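Long-range contacts in putative oxidoreductase molybdopterin-binding subunit (Sulfolobus tokodaii, PDB 4ZOH), which is probably the molybdopterin-binding subunit of a xanthine dehydrogenase-like oxidoreductase, holding a pterin cytosine dinucleotide cofactor for substrate oxidation: residues I26-T31 with G169-F174; G30-A35 with L233-P238; R159-P164 with Q637-P642; A616-E621 with T695-K700. All coordinates share one frame; numbering follows the deposited sequence.

Contact 1. Residues I26-T31 with G169-F174; sequences IELPGT and GALAYF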
loop_
_atom_site.group_PDB
_atom_site.type_symbol
_atom_site.label_atom_id
_atom_site.label_comp_id
_atom_site.label_asym_id
_atom_site.label_seq_id
_atom_site.Cartn_x
_atom_site.Cartn_y
_atom_site.Cartn_z
ATOM N N ILE A 26 -0.386 -1.593 7.149
ATOM C CA ILE A 26 -0.165 -0.801 5.937
ATOM C C ILE A 26 1.239 -0.256 5.884
ATOM O O ILE A 26 1.755 0.187 6.885
ATOM C CB ILE A 26 -1.183 0.347 5.761
ATOM C CG1 ILE A 26 -2.602 -0.221 5.933
ATOM C CG2 ILE A 26 -1.007 0.933 4.360
ATOM C CD1 ILE A 26 -3.649 0.846 6.145
ATOM N N GLU A 27 1.838 -0.308 4.699
ATOM C CA GLU A 27 3.203 0.152 4.465
ATOM C C GLU A 27 3.238 0.978 3.178
ATOM O O GLU A 27 2.539 0.670 2.231
ATOM C CB GLU A 27 4.218 -1.016 4.281
ATOM C CG GLU A 27 4.518 -1.838 5.515
ATOM C CD GLU A 27 4.916 -1.007 6.715
ATOM O OE1 GLU A 27 5.474 0.089 6.543
ATOM O OE2 GLU A 27 4.654 -1.455 7.859
ATOM N N LEU A 28 4.087 1.994 3.132
ATOM C CA LEU A 28 4.373 2.665 1.882
ATOM C C LEU A 28 5.917 2.640 1.658
ATOM O O LEU A 28 6.687 2.394 2.609
ATOM C CB LEU A 28 3.836 4.088 1.999
ATOM C CG LEU A 28 2.319 4.172 1.865
ATOM C CD1 LEU A 28 1.800 5.531 2.364
ATOM C CD2 LEU A 28 1.769 3.772 0.473
ATOM N N PRO A 29 6.386 2.893 0.427
ATOM C CA PRO A 29 7.859 2.874 0.145
ATOM C C PRO A 29 8.584 3.917 1.025
ATOM O O PRO A 29 8.107 5.035 1.143
ATOM C CB PRO A 29 7.940 3.349 -1.320
ATOM C CG PRO A 29 6.566 3.103 -1.913
ATOM C CD PRO A 29 5.611 3.356 -0.760
ATOM N N GLY A 30 9.704 3.538 1.626
ATOM C CA GLY A 30 10.469 4.399 2.522
ATOM C C GLY A 30 9.814 4.861 3.809
ATOM O O GLY A 30 10.249 5.835 4.382
ATOM N N THR A 31 8.790 4.165 4.282
ATOM C CA THR A 31 8.085 4.550 5.505
ATOM C C THR A 31 9.048 4.642 6.673
ATOM O O THR A 31 9.838 3.736 6.873
ATOM C CB THR A 31 6.979 3.514 5.852
ATOM O OG1 THR A 31 5.944 3.568 4.826
ATOM C CG2 THR A 31 6.377 3.875 7.219
ATOM N N GLY A 169 -3.152 4.655 16.091
ATOM C CA GLY A 169 -1.986 4.454 15.191
ATOM C C GLY A 169 -2.315 5.188 13.930
ATOM O O GLY A 169 -3.521 5.413 13.603
ATOM N N ALA A 170 -1.283 5.535 13.178
ATOM C CA ALA A 170 -1.519 6.362 12.003
ATOM C C ALA A 170 -0.328 6.311 11.071
ATOM O O ALA A 170 0.802 5.918 11.481
ATOM C CB ALA A 170 -1.808 7.809 12.394
ATOM N N LEU A 171 -0.642 6.629 9.813
ATOM C CA LEU A 171 0.324 6.591 8.737
ATOM C C LEU A 171 0.063 7.789 7.833
ATOM O O LEU A 171 -1.036 7.907 7.298
ATOM C CB LEU A 171 0.212 5.285 7.901
ATOM C CG LEU A 171 1.103 5.158 6.664
ATOM C CD1 LEU A 171 2.627 5.224 6.970
ATOM C CD2 LEU A 171 0.739 3.860 5.882
ATOM N N ALA A 172 1.074 8.647 7.674
ATOM C CA ALA A 172 0.871 9.956 7.009
ATOM C C ALA A 172 1.872 10.156 5.865
ATOM O O ALA A 172 3.039 9.853 6.000
ATOM C CB ALA A 172 1.008 11.076 8.021
ATOM N N TYR A 173 1.371 10.637 4.736
ATOM C CA TYR A 173 2.184 10.754 3.552
ATOM C C TYR A 173 1.748 11.968 2.760
ATOM O O TYR A 173 0.599 12.057 2.338
ATOM C CB TYR A 173 2.066 9.513 2.647
ATOM C CG TYR A 173 2.894 9.695 1.437
ATOM C CD1 TYR A 173 4.258 9.997 1.564
ATOM C CD2 TYR A 173 2.327 9.625 0.158
ATOM C CE1 TYR A 173 5.069 10.206 0.460
ATOM C CE2 TYR A 173 3.113 9.818 -0.978
ATOM C CZ TYR A 173 4.489 10.107 -0.817
ATOM O OH TYR A 173 5.286 10.298 -1.905
ATOM N N PHE A 174 2.687 12.895 2.533
ATOM C CA PHE A 174 2.341 14.121 1.759
ATOM C C PHE A 174 3.162 14.019 0.483
ATOM O O PHE A 174 4.401 13.868 0.575
ATOM C CB PHE A 174 2.721 15.354 2.628
ATOM C CG PHE A 174 2.481 16.665 1.963
ATOM C CD1 PHE A 174 1.180 17.025 1.567
ATOM C CD2 PHE A 174 3.564 17.521 1.663
ATOM C CE1 PHE A 174 0.947 18.230 0.889
ATOM C CE2 PHE A 174 3.344 18.725 0.995
ATOM C CZ PHE A 174 2.034 19.097 0.624
#
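Leu171 holds CG trans to its backbone N (chi1 175°), which turns both its methyls to the loop 26-31. Leu28 has CG opposite its carbonyl carbon (chi1 -76°), and this brings CD1 to the strand. The loop lies against strand 170-174 of a mixed sheet to which the hammerhead region and the first molybdopterin-binding region both contribute. It closes in a type II beta turn, Leu28 to Thr31, just before strand 32-38. The packing is apolar. Leu171 CD2 meets Ile26 CG2 at 3.7 Å. Leu28 CD1 bridges two strand side chains, 4.0 Å both from Leu171 CD2 and from Tyr173 CB. Thr31 meets Leu171 at about a right angle, with its CG2 4.0 Å from Leu171 CD1. With an alanine at Thr31, Leu171 CD1 would probably lose its methyl neighbour, and the turn one of the two bonds that close it. Glu27 turns its carboxylate elsewhere, to a salt bridge with Lys240 of strand 239-241. In the turn, Leu28 O accepts twice from one face of its plane: from Thr31 N at 3.2 Å and from Thr31 OG1 at 2.6 Å, the hydroxyl 37° out of the carbonyl plane.

Contact 2. Residues G30-A35 with L233-P238; sequences GTLFVA and LMLRKP
Thr31 and Leu32 meet Pro238 in a backbone pairing near the surface, where two neighbouring parallel strands of the mixed sheet begin. Residues 30-35 lead into strand 32-38. Residues 233-238 end helix 223-235 and lead into strand 239-241. One backbone hydrogen bond joins them: Leu32 N gives to Pro238 O at 2.8 Å, nearly straight at 174°. The same oxygen takes a CA-H...O contact from Thr31 CA at 3.4 Å. The bond starts the parallel pairing, which Leu32 and Val34 continue with Lys240. The sheet thus links the hammerhead region to the first molybdopterin-binding region through adjacent strands. Side chains fill in around this start. Thr31 OG1, whose hydrogen bond goes to Leu28 O, rests 3.6 Å from Pro238 CB. Gly30 O lies 4.0 Å from Pro238 CD. Leu32 has CG opposite its carbonyl carbon (chi1 -65°) and reaches CD1 over to the helix end and the loop after it. There CD1 lies 4.0 Å from Lys237 CB and 4.3 Å from Leu235 CD2. Lys237 packs with CB and CG; a bend at chi2 (-81°) then turns the rest of the chain off from Leu32. Leu32 and Leu235 both also touch Ile84 of strand 79-85. Arg236, the first residue to leave the helix, has positive phi, and its O accepts a hydrogen bond from Lys19 of the second copy of this protein.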
loop_
_atom_site.group_PDB
_atom_site.type_symbol
_atom_site.label_atom_id
_atom_site.label_comp_id
_atom_site.label_asym_id
_atom_site.label_seq_id
_atom_site.Cartn_x
_atom_site.Cartn_y
_atom_site.Cartn_z
ATOM N N GLY A 30 9.704 3.538 1.626
ATOM C CA GLY A 30 10.469 4.399 2.522
ATOM C C GLY A 30 9.814 4.861 3.809
ATOM O O GLY A 30 10.249 5.835 4.382
ATOM N N THR A 31 8.790 4.165 4.282
ATOM C CA THR A 31 8.085 4.550 5.505
ATOM C C THR A 31 9.048 4.642 6.673
ATOM O O THR A 31 9.838 3.736 6.873
ATOM C CB THR A 31 6.979 3.514 5.852
ATOM O OG1 THR A 31 5.944 3.568 4.826
ATOM C CG2 THR A 31 6.377 3.875 7.219
ATOM N N LEU A 32 8.989 5.745 7.399
ATOM C CA LEU A 32 9.770 5.941 8.597
ATOM C C LEU A 32 8.885 5.722 9.851
ATOM O O LEU A 32 7.646 5.815 9.771
ATOM C CB LEU A 32 10.345 7.384 8.628
ATOM C CG LEU A 32 11.363 7.759 7.530
ATOM C CD1 LEU A 32 11.702 9.251 7.572
ATOM C CD2 LEU A 32 12.612 6.961 7.773
ATOM N N PHE A 33 9.516 5.422 10.986
ATOM C CA PHE A 33 8.774 5.192 12.222
ATOM C C PHE A 33 8.942 6.356 13.173
ATOM O O PHE A 33 10.051 6.872 13.327
ATOM C CB PHE A 33 9.157 3.868 12.886
ATOM C CG PHE A 33 8.170 3.450 13.915
ATOM C CD1 PHE A 33 8.327 3.845 15.273
ATOM C CD2 PHE A 33 6.977 2.742 13.520
ATOM C CE1 PHE A 33 7.363 3.491 16.219
ATOM C CE2 PHE A 33 6.007 2.406 14.471
ATOM C CZ PHE A 33 6.213 2.764 15.827
ATOM N N VAL A 34 7.830 6.756 13.790
ATOM C CA VAL A 34 7.727 7.946 14.667
ATOM C C VAL A 34 7.350 7.501 16.084
ATOM O O VAL A 34 6.382 6.758 16.265
ATOM C CB VAL A 34 6.687 8.935 14.069
ATOM C CG1 VAL A 34 6.448 10.195 14.914
ATOM C CG2 VAL A 34 7.104 9.360 12.646
ATOM N N ALA A 35 8.090 7.961 17.087
ATOM C CA ALA A 35 7.694 7.741 18.480
ATOM C C ALA A 35 7.704 9.088 19.197
ATOM O O ALA A 35 8.471 9.995 18.807
ATOM C CB ALA A 35 8.632 6.717 19.138
ATOM N N LEU A 233 4.024 16.837 6.197
ATOM C CA LEU A 233 4.247 18.000 5.307
ATOM C C LEU A 233 5.721 18.404 5.165
ATOM O O LEU A 233 6.191 18.750 4.092
ATOM C CB LEU A 233 3.435 19.242 5.718
ATOM C CG LEU A 233 1.955 19.016 6.019
ATOM C CD1 LEU A 233 1.331 20.365 6.227
ATOM C CD2 LEU A 233 1.245 18.210 4.965
ATOM N N MET A 234 6.430 18.302 6.262
ATOM C CA MET A 234 7.802 18.695 6.321
ATOM C C MET A 234 8.741 17.617 5.765
ATOM O O MET A 234 9.628 17.926 5.004
ATOM C CB MET A 234 8.152 19.011 7.787
ATOM C CG MET A 234 9.194 20.083 7.939
ATOM S SD MET A 234 9.971 19.956 9.536
ATOM C CE MET A 234 11.650 19.711 8.924
ATOM N N LEU A 235 8.619 16.388 6.232
ATOM C CA LEU A 235 9.573 15.355 5.892
ATOM C C LEU A 235 9.432 14.732 4.489
ATOM O O LEU A 235 10.413 14.226 3.967
ATOM C CB LEU A 235 9.546 14.250 6.941
ATOM C CG LEU A 235 10.440 14.643 8.111
ATOM C CD1 LEU A 235 9.638 14.984 9.314
ATOM C CD2 LEU A 235 11.376 13.489 8.466
ATOM N N ARG A 236 8.238 14.714 3.891
ATOM C CA ARG A 236 8.089 14.125 2.523
ATOM C C ARG A 236 8.395 12.612 2.361
ATOM O O ARG A 236 8.676 12.171 1.225
ATOM C CB ARG A 236 8.937 14.900 1.472
ATOM C CG ARG A 236 8.774 16.420 1.466
ATOM C CD ARG A 236 7.358 16.880 1.634
ATOM N NE ARG A 236 7.318 18.354 1.550
ATOM C CZ ARG A 236 7.096 19.053 0.435
ATOM N NH1 ARG A 236 6.917 18.436 -0.737
ATOM N NH2 ARG A 236 7.019 20.362 0.494
ATOM N N LYS A 237 8.447 11.864 3.481
ATOM C CA LYS A 237 8.429 10.408 3.507
ATOM C C LYS A 237 7.143 10.015 4.229
ATOM O O LYS A 237 6.550 10.827 4.960
ATOM C CB LYS A 237 9.641 9.805 4.222
ATOM C CG LYS A 237 11.021 10.294 3.773
ATOM C CD LYS A 237 11.457 9.559 2.514
ATOM C CE LYS A 237 12.726 10.202 1.962
ATOM N NZ LYS A 237 13.286 9.329 0.906
ATOM N N PRO A 238 6.641 8.800 3.948
ATOM C CA PRO A 238 5.580 8.309 4.799
ATOM C C PRO A 238 6.096 8.035 6.242
ATOM O O PRO A 238 7.249 7.665 6.437
ATOM C CB PRO A 238 5.178 7.000 4.130
ATOM C CG PRO A 238 5.795 7.037 2.745
ATOM C CD PRO A 238 7.066 7.799 2.934
#

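Contact 3. Residues R159-P164 with Q637-P642; sequences RVIASP and QDYPIP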
loop_
_atom_site.group_PDB
_atom_site.type_symbol
_atom_site.label_atom_id
_atom_site.label_comp_id
_atom_site.label_asym_id
_atom_site.label_seq_id
_atom_site.Cartn_x
_atom_site.Cartn_y
_atom_site.Cartn_z
ATOM N N ARG A 159 -12.495 6.821 37.459
ATOM C CA ARG A 159 -11.870 6.871 36.117
ATOM C C ARG A 159 -11.632 5.429 35.544
ATOM O O ARG A 159 -11.122 4.587 36.235
ATOM C CB ARG A 159 -10.535 7.520 36.271
ATOM C CG ARG A 159 -9.982 8.074 34.979
ATOM C CD ARG A 159 -8.781 8.988 35.345
ATOM N NE ARG A 159 -8.366 9.824 34.224
ATOM C CZ ARG A 159 -9.010 10.896 33.806
ATOM N NH1 ARG A 159 -8.563 11.560 32.728
ATOM N NH2 ARG A 159 -10.114 11.307 34.415
ATOM N N VAL A 160 -11.918 5.212 34.277
ATOM C CA VAL A 160 -11.516 3.928 33.648
ATOM C C VAL A 160 -10.783 4.239 32.330
ATOM O O VAL A 160 -10.744 5.400 31.921
ATOM C CB VAL A 160 -12.772 3.048 33.343
ATOM C CG1 VAL A 160 -13.466 2.588 34.656
ATOM C CG2 VAL A 160 -13.724 3.825 32.454
ATOM N N ILE A 161 -10.250 3.199 31.659
ATOM C CA ILE A 161 -9.541 3.378 30.420
ATOM C C ILE A 161 -10.108 2.442 29.341
ATOM O O ILE A 161 -10.161 1.225 29.551
ATOM C CB ILE A 161 -8.057 3.097 30.650
ATOM C CG1 ILE A 161 -7.513 4.069 31.734
ATOM C CG2 ILE A 161 -7.258 3.268 29.340
ATOM C CD1 ILE A 161 -6.145 3.625 32.291
ATOM N N ALA A 162 -10.536 3.026 28.220
ATOM C CA ALA A 162 -11.162 2.346 27.116
ATOM C C ALA A 162 -10.477 1.022 26.726
ATOM O O ALA A 162 -11.159 -0.002 26.602
ATOM C CB ALA A 162 -11.311 3.284 25.947
ATOM N N SER A 163 -9.135 1.030 26.660
ATOM C CA SER A 163 -8.330 -0.164 26.409
ATOM C C SER A 163 -8.811 -1.018 25.190
ATOM O O SER A 163 -8.886 -2.235 25.328
ATOM C CB SER A 163 -8.270 -1.049 27.668
ATOM O OG SER A 163 -8.082 -0.301 28.833
ATOM N N PRO A 164 -9.137 -0.387 24.007
ATOM C CA PRO A 164 -9.419 -1.224 22.826
ATOM C C PRO A 164 -8.200 -2.097 22.560
ATOM O O PRO A 164 -7.064 -1.692 22.881
ATOM C CB PRO A 164 -9.565 -0.214 21.687
ATOM C CG PRO A 164 -8.776 0.998 22.119
ATOM C CD PRO A 164 -8.892 1.021 23.628
ATOM N N GLN A 637 -1.852 -6.457 32.849
ATOM C CA GLN A 637 -1.768 -7.141 34.164
ATOM C C GLN A 637 -2.366 -6.220 35.197
ATOM O O GLN A 637 -3.313 -6.636 35.814
ATOM C CB GLN A 637 -0.329 -7.571 34.498
ATOM C CG GLN A 637 -0.048 -7.964 35.939
ATOM C CD GLN A 637 1.452 -7.989 36.208
ATOM O OE1 GLN A 637 2.128 -8.974 35.960
ATOM N NE2 GLN A 637 1.984 -6.879 36.695
ATOM N N ASP A 638 -1.891 -4.957 35.323
ATOM C CA ASP A 638 -2.374 -4.050 36.397
ATOM C C ASP A 638 -3.685 -3.299 36.100
ATOM O O ASP A 638 -4.319 -2.769 37.004
ATOM C CB ASP A 638 -1.308 -3.019 36.832
ATOM C CG ASP A 638 0.039 -3.623 37.046
ATOM O OD1 ASP A 638 0.135 -4.754 37.559
ATOM O OD2 ASP A 638 1.034 -2.967 36.679
ATOM N N TYR A 639 -4.074 -3.192 34.828
ATOM C CA TYR A 639 -5.400 -2.677 34.474
ATOM C C TYR A 639 -6.245 -3.870 34.009
ATOM O O TYR A 639 -6.153 -4.281 32.863
ATOM C CB TYR A 639 -5.356 -1.575 33.411
ATOM C CG TYR A 639 -6.711 -0.934 33.271
ATOM C CD1 TYR A 639 -7.114 0.064 34.143
ATOM C CD2 TYR A 639 -7.595 -1.356 32.289
ATOM C CE1 TYR A 639 -8.386 0.643 34.026
ATOM C CE2 TYR A 639 -8.847 -0.810 32.179
ATOM C CZ TYR A 639 -9.243 0.183 33.082
ATOM O OH TYR A 639 -10.498 0.703 32.933
ATOM N N PRO A 640 -7.044 -4.451 34.920
ATOM C CA PRO A 640 -7.534 -5.834 34.701
ATOM C C PRO A 640 -8.791 -5.921 33.864
ATOM O O PRO A 640 -9.894 -6.165 34.426
ATOM C CB PRO A 640 -7.819 -6.307 36.143
ATOM C CG PRO A 640 -8.264 -5.054 36.829
ATOM C CD PRO A 640 -7.405 -3.947 36.272
ATOM N N ILE A 641 -8.689 -5.776 32.537
ATOM C CA ILE A 641 -9.917 -5.983 31.760
ATOM C C ILE A 641 -10.285 -7.510 31.886
ATOM O O ILE A 641 -9.379 -8.332 32.063
ATOM C CB ILE A 641 -9.800 -5.487 30.298
ATOM C CG1 ILE A 641 -8.901 -6.369 29.405
ATOM C CG2 ILE A 641 -9.294 -4.044 30.331
ATOM C CD1 ILE A 641 -9.169 -6.102 27.892
ATOM N N PRO A 642 -11.581 -7.866 31.812
ATOM C CA PRO A 642 -11.881 -9.289 32.115
ATOM C C PRO A 642 -11.436 -10.300 31.018
ATOM O O PRO A 642 -11.503 -9.999 29.814
ATOM C CB PRO A 642 -13.398 -9.336 32.237
ATOM C CG PRO A 642 -13.901 -8.141 31.598
ATOM C CD PRO A 642 -12.821 -7.067 31.692
#
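Tyr639 OH accepts a hydrogen bond from Ile161 N at 2.8 Å, almost straight at 172°. The same residue also covers the phenol ring. Ile161 CB sits over one face, toward the rim, 4.0 Å from Tyr639 CZ, in a CH-pi contact 23° off the ring normal. Ile161 CD1 follows the ring to Tyr639 CE1. Val160 CB lies close to the hydroxyl, 3.3 Å from Tyr639 OH. Ser163 OG comes to the ring obliquely, 3.5 Å from Tyr639 CE2. Ser163 CB packs on Ile641 CG2 at 4.1 Å. Tyr639 reaches this place with CG trans to its backbone N. In the second shell, Ser163 OG donates a hydrogen bond to Ile161 O at 2.7 Å, which it meets 61° above the carbonyl plane. Pro640, between Tyr639 and Ile641, is the centre of an inverse gamma turn. Glu621 OE1 makes a weak hydrogen bond with Tyr639 OH. A phenylalanine in place of Tyr639 would probably leave Ile161 N, deep in the protein, without its acceptor and Glu621 OE1 without its weak partner. Ile161 O is also bonded to a basic side chain of another protein's chain. The site is a buried joint between the two molybdopterin-binding regions, at the end of strand 149-161. The side chain of Ile641 is about 8 Å from a two-iron, two-sulfur cluster, consistent with the subunit interface of a molybdenum hydroxylase.

Contact 4. Residues A616-E621 with T695-K700; sequences AQALLE and TKMPVK
The amide of Gln617 has the methyl of Met697 over one face, with CE 3.8 Å from Gln617 NE2. The two ends of the amide are bonded elsewhere, NE2 to Asn157 and OE1 to Arg256. This is the C-terminal end of helix 600-619, in the second molybdopterin-binding region, packed against the chain's C-terminal loop. The bend of Met697 at chi3 (-70°) swings CE to the amide, while SD lies 3.8 Å from Ala618 CA. A cis peptide precedes Pro698. Its ring packs on the backbone where the helix unwinds, with CD 3.4 Å from Glu621 O and CB 3.7 Å from Leu620 C. Beyond it, Val699 N gives a hydrogen bond to Ala618 O at 2.8 Å. The donor lies nearly along the C=O axis. Pro698 CA adds a CA-H...O contact to the same oxygen, so the loop meets a carbonyl at the helix end twice. Val699 CG2 also packs loosely on Leu619 CD2. The carboxylate of Glu621 is engaged outside this contact: OE2 pairs with a basic side chain of another protein's chain. Within the helix end, Ala616 O accepts from Leu620 N at 2.6 Å and Glu621 N at 2.7 Å, from opposite faces of its plane.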
loop_
_atom_site.group_PDB
_atom_site.type_symbol
_atom_site.label_atom_id
_atom_site.label_comp_id
_atom_site.label_asym_id
_atom_site.label_seq_id
_atom_site.Cartn_x
_atom_site.Cartn_y
_atom_site.Cartn_z
ATOM N N ALA A 616 -17.306 -4.901 34.431
ATOM C CA ALA A 616 -15.857 -4.773 34.707
ATOM C C ALA A 616 -15.564 -3.412 35.476
ATOM O O ALA A 616 -14.665 -3.357 36.342
ATOM C CB ALA A 616 -15.084 -4.776 33.395
ATOM N N GLN A 617 -16.279 -2.346 35.101
ATOM C CA GLN A 617 -16.154 -1.051 35.835
ATOM C C GLN A 617 -16.561 -1.238 37.333
ATOM O O GLN A 617 -15.785 -0.830 38.267
ATOM C CB GLN A 617 -17.032 0.056 35.187
ATOM C CG GLN A 617 -16.855 1.396 35.954
ATOM C CD GLN A 617 -17.538 2.629 35.429
ATOM O OE1 GLN A 617 -18.385 2.626 34.497
ATOM N NE2 GLN A 617 -17.189 3.747 36.073
ATOM N N ALA A 618 -17.720 -1.889 37.550
ATOM C CA ALA A 618 -18.212 -2.246 38.928
ATOM C C ALA A 618 -17.219 -3.111 39.684
ATOM O O ALA A 618 -16.880 -2.833 40.859
ATOM C CB ALA A 618 -19.578 -2.955 38.873
ATOM N N LEU A 619 -16.665 -4.098 39.000
ATOM C CA LEU A 619 -15.924 -5.161 39.730
ATOM C C LEU A 619 -14.433 -5.202 39.533
ATOM O O LEU A 619 -13.761 -5.837 40.332
ATOM C CB LEU A 619 -16.490 -6.569 39.406
ATOM C CG LEU A 619 -17.972 -6.829 39.605
ATOM C CD1 LEU A 619 -18.275 -8.275 39.105
ATOM C CD2 LEU A 619 -18.330 -6.573 41.105
ATOM N N LEU A 620 -13.901 -4.631 38.452
ATOM C CA LEU A 620 -12.463 -4.892 38.172
ATOM C C LEU A 620 -11.658 -3.637 37.948
ATOM O O LEU A 620 -10.608 -3.481 38.551
ATOM C CB LEU A 620 -12.272 -5.827 36.949
ATOM C CG LEU A 620 -12.727 -7.303 37.025
ATOM C CD1 LEU A 620 -12.956 -7.888 35.627
ATOM C CD2 LEU A 620 -11.644 -8.092 37.735
ATOM N N GLU A 621 -12.138 -2.798 37.045
ATOM C CA GLU A 621 -11.311 -1.745 36.473
ATOM C C GLU A 621 -11.244 -0.483 37.344
ATOM O O GLU A 621 -12.171 -0.220 38.092
ATOM C CB GLU A 621 -11.901 -1.398 35.113
ATOM C CG GLU A 621 -11.425 -2.465 34.097
ATOM C CD GLU A 621 -12.088 -2.339 32.749
ATOM O OE1 GLU A 621 -12.370 -1.227 32.297
ATOM O OE2 GLU A 621 -12.415 -3.389 32.131
ATOM N N THR A 695 -20.130 2.935 47.872
ATOM C CA THR A 695 -20.066 4.359 47.475
ATOM C C THR A 695 -19.043 4.564 46.366
ATOM O O THR A 695 -19.049 5.589 45.704
ATOM C CB THR A 695 -19.682 5.313 48.661
ATOM O OG1 THR A 695 -18.489 4.839 49.272
ATOM C CG2 THR A 695 -20.776 5.400 49.731
ATOM N N LYS A 696 -18.169 3.586 46.155
ATOM C CA LYS A 696 -17.131 3.718 45.126
ATOM C C LYS A 696 -16.860 2.406 44.368
ATOM O O LYS A 696 -17.177 1.342 44.879
ATOM C CB LYS A 696 -15.850 4.250 45.761
ATOM C CG LYS A 696 -15.324 3.414 46.900
ATOM C CD LYS A 696 -13.790 3.490 46.995
ATOM C CE LYS A 696 -13.287 4.217 48.226
ATOM N NZ LYS A 696 -13.532 3.466 49.489
ATOM N N MET A 697 -16.247 2.499 43.182
ATOM C CA MET A 697 -15.889 1.327 42.385
ATOM C C MET A 697 -14.406 1.416 41.940
ATOM O O MET A 697 -13.870 2.500 41.929
ATOM C CB MET A 697 -16.751 1.302 41.150
ATOM C CG MET A 697 -18.213 1.233 41.397
ATOM S SD MET A 697 -19.235 1.279 39.930
ATOM C CE MET A 697 -19.077 2.994 39.269
ATOM N N PRO A 698 -13.759 0.331 41.491
ATOM C CA PRO A 698 -14.291 -1.040 41.517
ATOM C C PRO A 698 -14.530 -1.501 43.013
ATOM O O PRO A 698 -13.870 -0.999 43.946
ATOM C CB PRO A 698 -13.117 -1.855 40.874
ATOM C CG PRO A 698 -11.893 -1.163 41.439
ATOM C CD PRO A 698 -12.270 0.312 41.403
ATOM N N VAL A 699 -15.404 -2.479 43.234
ATOM C CA VAL A 699 -15.521 -3.051 44.568
ATOM C C VAL A 699 -14.261 -3.863 44.812
ATOM O O VAL A 699 -13.978 -4.827 44.118
ATOM C CB VAL A 699 -16.803 -3.905 44.689
ATOM C CG1 VAL A 699 -17.217 -4.031 46.126
ATOM C CG2 VAL A 699 -17.964 -3.206 44.037
ATOM N N LYS A 700 -13.468 -3.489 45.781
ATOM C CA LYS A 700 -12.280 -4.307 46.043
ATOM C C LYS A 700 -12.589 -5.584 46.873
ATOM O O LYS A 700 -13.477 -5.567 47.739
ATOM C CB LYS A 700 -11.234 -3.482 46.795
ATOM C CG LYS A 700 -10.569 -2.319 46.008
ATOM C CD LYS A 700 -9.622 -1.584 46.981
ATOM C CE LYS A 700 -8.297 -1.150 46.383
ATOM N NZ LYS A 700 -8.264 0.331 46.449
#

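In the fold
The four contacts form two pairs. Contacts 1 and 2 have centres 7 Å apart, share Gly30 and Thr31, and reach the same mixed sheet. Pro238 touches Leu28, Pro29 and Tyr173. Contacts 3 and 4 have centres 12 Å apart and join through Tyr639 with Glu621 and Pro642 with Ala616. The pairs are about 29 to 42 Å apart between centres. Strands 149-161 and 170-174 follow each other and connect contact 3 to contact 1. Contact 3 crosses the other three along the sequence, while contact 4 opens after 1 and 2 close. The first pair ties the hammerhead region to the first molybdopterin-binding region; the second links both molybdopterin-binding regions and the C-terminal loop.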